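Local coordinates for tyrosine--tRNA ligase, mitochondrial (Coccidioides posadasii, PDB 5IJX), which probably catalyses the ATP-dependent attachment of L-tyrosine to tRNA(Tyr), releasing AMP and diphosphate, as a mitochondrial class I aminoacyl-tRNA synthetase, at residues A[152-157]-A[334-339]. Numbering follows the deposited sequence.
Sequences RKHGFE and TFVPTP
The imidazole of His154 lays one face against the CB of Phe335, with Val336 beside it, and makes nearly the whole contact. Phe335 CB sits over the middle of that face, 3.5 Å from the ring centroid and 6° off its normal, a CH-pi contact. Val336 meets the same ring at its rim, CG1 standing 3.8 Å from His154 CE1 in the plane of the imidazole. Although His154 ND1 comes within 3.0 Å of Phe335 O, the angle is too poor for a hydrogen bond, so van der Waals packing joins the two segments. The side chains of Phe335 and His154 cross at about a right angle; with CG anti to the carbonyl carbon (chi1 -80°), the phenyl ring of Phe335 leads away to Trp92 and Met88 of helix 84-95.

Tyr150 ties both partners together: its ring meets His154 edge-to-face and its hydroxyl hydrogen-bonds Phe335 N. Arg44 NH1 holds Val336 O, while Glu364 of helix 356-370 touches both His154 and Val336. Outside the tyrosine pocket, this is peripheral packing in the Rossmann-type class I catalytic part of the truncated enzyme, joining the last residues of the 126-154 region to the linker after helix 326-333, where Pro337 N-caps helix 338-350.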
ATOM      1  N   ARG A 152      -1.547  -9.516  41.584  1.00100.23           N
ATOM      2  CA  ARG A 152      -0.980 -10.380  42.613  1.00110.12           C
ATOM      3  C   ARG A 152      -1.481  -9.993  44.000  1.00100.73           C
ATOM      4  O   ARG A 152      -0.891 -10.386  45.011  1.00 99.27           O
ATOM      5  CB  ARG A 152       0.547 -10.328  42.573  1.00122.13           C
ATOM      6  N   LYS A 153      -2.565  -9.216  44.062  1.00102.95           N
ATOM      7  CA  LYS A 153      -3.165  -8.810  45.325  1.00 97.01           C
ATOM      8  C   LYS A 153      -4.507  -9.467  45.608  1.00 95.05           C
ATOM      9  O   LYS A 153      -4.901  -9.551  46.774  1.00114.98           O
ATOM     10  CB  LYS A 153      -3.344  -7.283  45.355  1.00 99.14           C
ATOM     11  CG  LYS A 153      -4.518  -6.787  46.190  1.00103.30           C
ATOM     12  CD  LYS A 153      -4.554  -5.273  46.232  1.00107.49           C
ATOM     13  CE  LYS A 153      -5.696  -4.779  47.098  1.00112.09           C
ATOM     14  NZ  LYS A 153      -5.848  -3.304  47.022  1.00114.13           N
ATOM     15  N   HIS A 154      -5.216  -9.922  44.584  1.00 88.69           N
ATOM     16  CA  HIS A 154      -6.552 -10.483  44.755  1.00100.90           C
ATOM     17  C   HIS A 154      -6.637 -11.981  45.105  1.00118.90           C
ATOM     18  O   HIS A 154      -7.526 -12.366  45.865  1.00138.06           O
ATOM     19  CB  HIS A 154      -7.354 -10.213  43.486  1.00 95.77           C
ATOM     20  CG  HIS A 154      -7.894  -8.820  43.414  1.00103.55           C
ATOM     21  ND1 HIS A 154      -9.220  -8.523  43.648  1.00 99.80           N
ATOM     22  CD2 HIS A 154      -7.282  -7.639  43.164  1.00115.95           C
ATOM     23  CE1 HIS A 154      -9.405  -7.220  43.528  1.00106.90           C
ATOM     24  NE2 HIS A 154      -8.245  -6.661  43.236  1.00116.84           N
ATOM     25  N   GLY A 155      -5.757 -12.833  44.577  1.00106.98           N
ATOM     26  CA  GLY A 155      -4.686 -12.445  43.683  1.00101.67           C
ATOM     27  C   GLY A 155      -4.111 -13.626  42.932  1.00108.31           C
ATOM     28  O   GLY A 155      -4.360 -14.784  43.270  1.00104.88           O
ATOM     29  N   PHE A 156      -3.326 -13.322  41.905  1.00107.99           N
ATOM     30  CA  PHE A 156      -2.827 -14.316  40.969  1.00 97.70           C
ATOM     31  C   PHE A 156      -1.321 -14.459  41.128  1.00100.79           C
ATOM     32  O   PHE A 156      -0.591 -13.460  41.111  1.00101.22           O
ATOM     33  CB  PHE A 156      -3.193 -13.921  39.538  1.00 87.63           C
ATOM     34  CG  PHE A 156      -4.675 -13.883  39.287  1.00 83.79           C
ATOM     35  CD1 PHE A 156      -5.287 -14.852  38.510  1.00 87.39           C
ATOM     36  CD2 PHE A 156      -5.459 -12.887  39.848  1.00 73.69           C
ATOM     37  CE1 PHE A 156      -6.651 -14.822  38.285  1.00 82.71           C
ATOM     38  CE2 PHE A 156      -6.823 -12.851  39.629  1.00 68.22           C
ATOM     39  CZ  PHE A 156      -7.420 -13.820  38.846  1.00 74.68           C
ATOM     40  N   GLU A 157      -0.862 -15.697  41.287  1.00 99.00           N
ATOM     41  CA  GLU A 157       0.553 -15.970  41.507  1.00109.22           C
ATOM     42  C   GLU A 157       1.324 -15.745  40.212  1.00107.37           C
ATOM     43  O   GLU A 157       1.140 -16.479  39.236  1.00107.37           O
ATOM     44  CB  GLU A 157       0.738 -17.399  42.010  1.00119.36           C
ATOM     45  N   THR A 334     -13.096  -3.979  37.910  1.00 83.34           N
ATOM     46  CA  THR A 334     -12.299  -4.388  39.061  1.00 84.89           C
ATOM     47  C   THR A 334     -11.956  -5.868  38.954  1.00 77.76           C
ATOM     48  O   THR A 334     -12.527  -6.608  38.149  1.00 78.62           O
ATOM     49  CB  THR A 334     -13.026  -4.126  40.389  1.00 88.62           C
ATOM     50  OG1 THR A 334     -14.092  -5.069  40.546  1.00 90.98           O
ATOM     51  CG2 THR A 334     -13.592  -2.715  40.434  1.00 94.76           C
ATOM     52  N   PHE A 335     -11.002  -6.290  39.785  1.00 82.40           N
ATOM     53  CA  PHE A 335     -10.613  -7.689  39.899  1.00 86.71           C
ATOM     54  C   PHE A 335     -11.241  -8.378  41.104  1.00 82.33           C
ATOM     55  O   PHE A 335     -10.896  -9.527  41.397  1.00 85.53           O
ATOM     56  CB  PHE A 335      -9.088  -7.818  39.985  1.00 88.04           C
ATOM     57  CG  PHE A 335      -8.374  -7.730  38.656  1.00 84.76           C
ATOM     58  CD1 PHE A 335      -9.049  -7.404  37.491  1.00 80.03           C
ATOM     59  CD2 PHE A 335      -7.016  -7.994  38.580  1.00 86.00           C
ATOM     60  CE1 PHE A 335      -8.380  -7.337  36.283  1.00 78.27           C
ATOM     61  CE2 PHE A 335      -6.345  -7.925  37.374  1.00 79.56           C
ATOM     62  CZ  PHE A 335      -7.027  -7.597  36.226  1.00 76.06           C
ATOM     63  N   VAL A 336     -12.150  -7.709  41.808  1.00 86.63           N
ATOM     64  CA  VAL A 336     -12.728  -8.330  43.003  1.00100.62           C
ATOM     65  C   VAL A 336     -13.452  -9.606  42.595  1.00 99.99           C
ATOM     66  O   VAL A 336     -14.118  -9.627  41.539  1.00 95.66           O
ATOM     67  CB  VAL A 336     -13.684  -7.359  43.716  1.00110.07           C
ATOM     68  CG1 VAL A 336     -12.989  -6.037  44.009  1.00110.66           C
ATOM     69  CG2 VAL A 336     -14.929  -7.131  42.886  1.00117.63           C
ATOM     70  N   PRO A 337     -13.360 -10.694  43.361  1.00 94.57           N
ATOM     71  CA  PRO A 337     -14.090 -11.912  42.990  1.00 95.44           C
ATOM     72  C   PRO A 337     -15.584 -11.660  42.867  1.00 95.58           C
ATOM     73  O   PRO A 337     -16.146 -10.781  43.526  1.00 99.61           O
ATOM     74  CB  PRO A 337     -13.780 -12.876  44.141  1.00 99.43           C
ATOM     75  CG  PRO A 337     -12.477 -12.404  44.685  1.00 97.83           C
ATOM     76  CD  PRO A 337     -12.484 -10.911  44.525  1.00 94.07           C
ATOM     77  N   THR A 338     -16.229 -12.448  42.007  1.00 95.60           N
ATOM     78  CA  THR A 338     -17.675 -12.332  41.846  1.00102.17           C
ATOM     79  C   THR A 338     -18.442 -12.601  43.137  1.00 99.19           C
ATOM     80  O   THR A 338     -19.400 -11.858  43.413  1.00 97.62           O
ATOM     81  CB  THR A 338     -18.158 -13.270  40.732  1.00110.75           C
ATOM     82  OG1 THR A 338     -17.868 -14.629  41.078  1.00128.77           O
ATOM     83  CG2 THR A 338     -17.481 -12.935  39.415  1.00105.57           C
ATOM     84  N   PRO A 339     -18.103 -13.605  43.956  1.00101.60           N
ATOM     85  CA  PRO A 339     -18.865 -13.782  45.205  1.00105.53           C
ATOM     86  C   PRO A 339     -18.738 -12.596  46.141  1.00105.28           C
ATOM     87  O   PRO A 339     -19.735 -12.171  46.736  1.00109.08           O
ATOM     88  CB  PRO A 339     -18.265 -15.062  45.802  1.00100.67           C
ATOM     89  CG  PRO A 339     -16.899 -15.129  45.235  1.00 94.12           C
ATOM     90  CD  PRO A 339     -17.018 -14.597  43.843  1.00 91.65           C
TER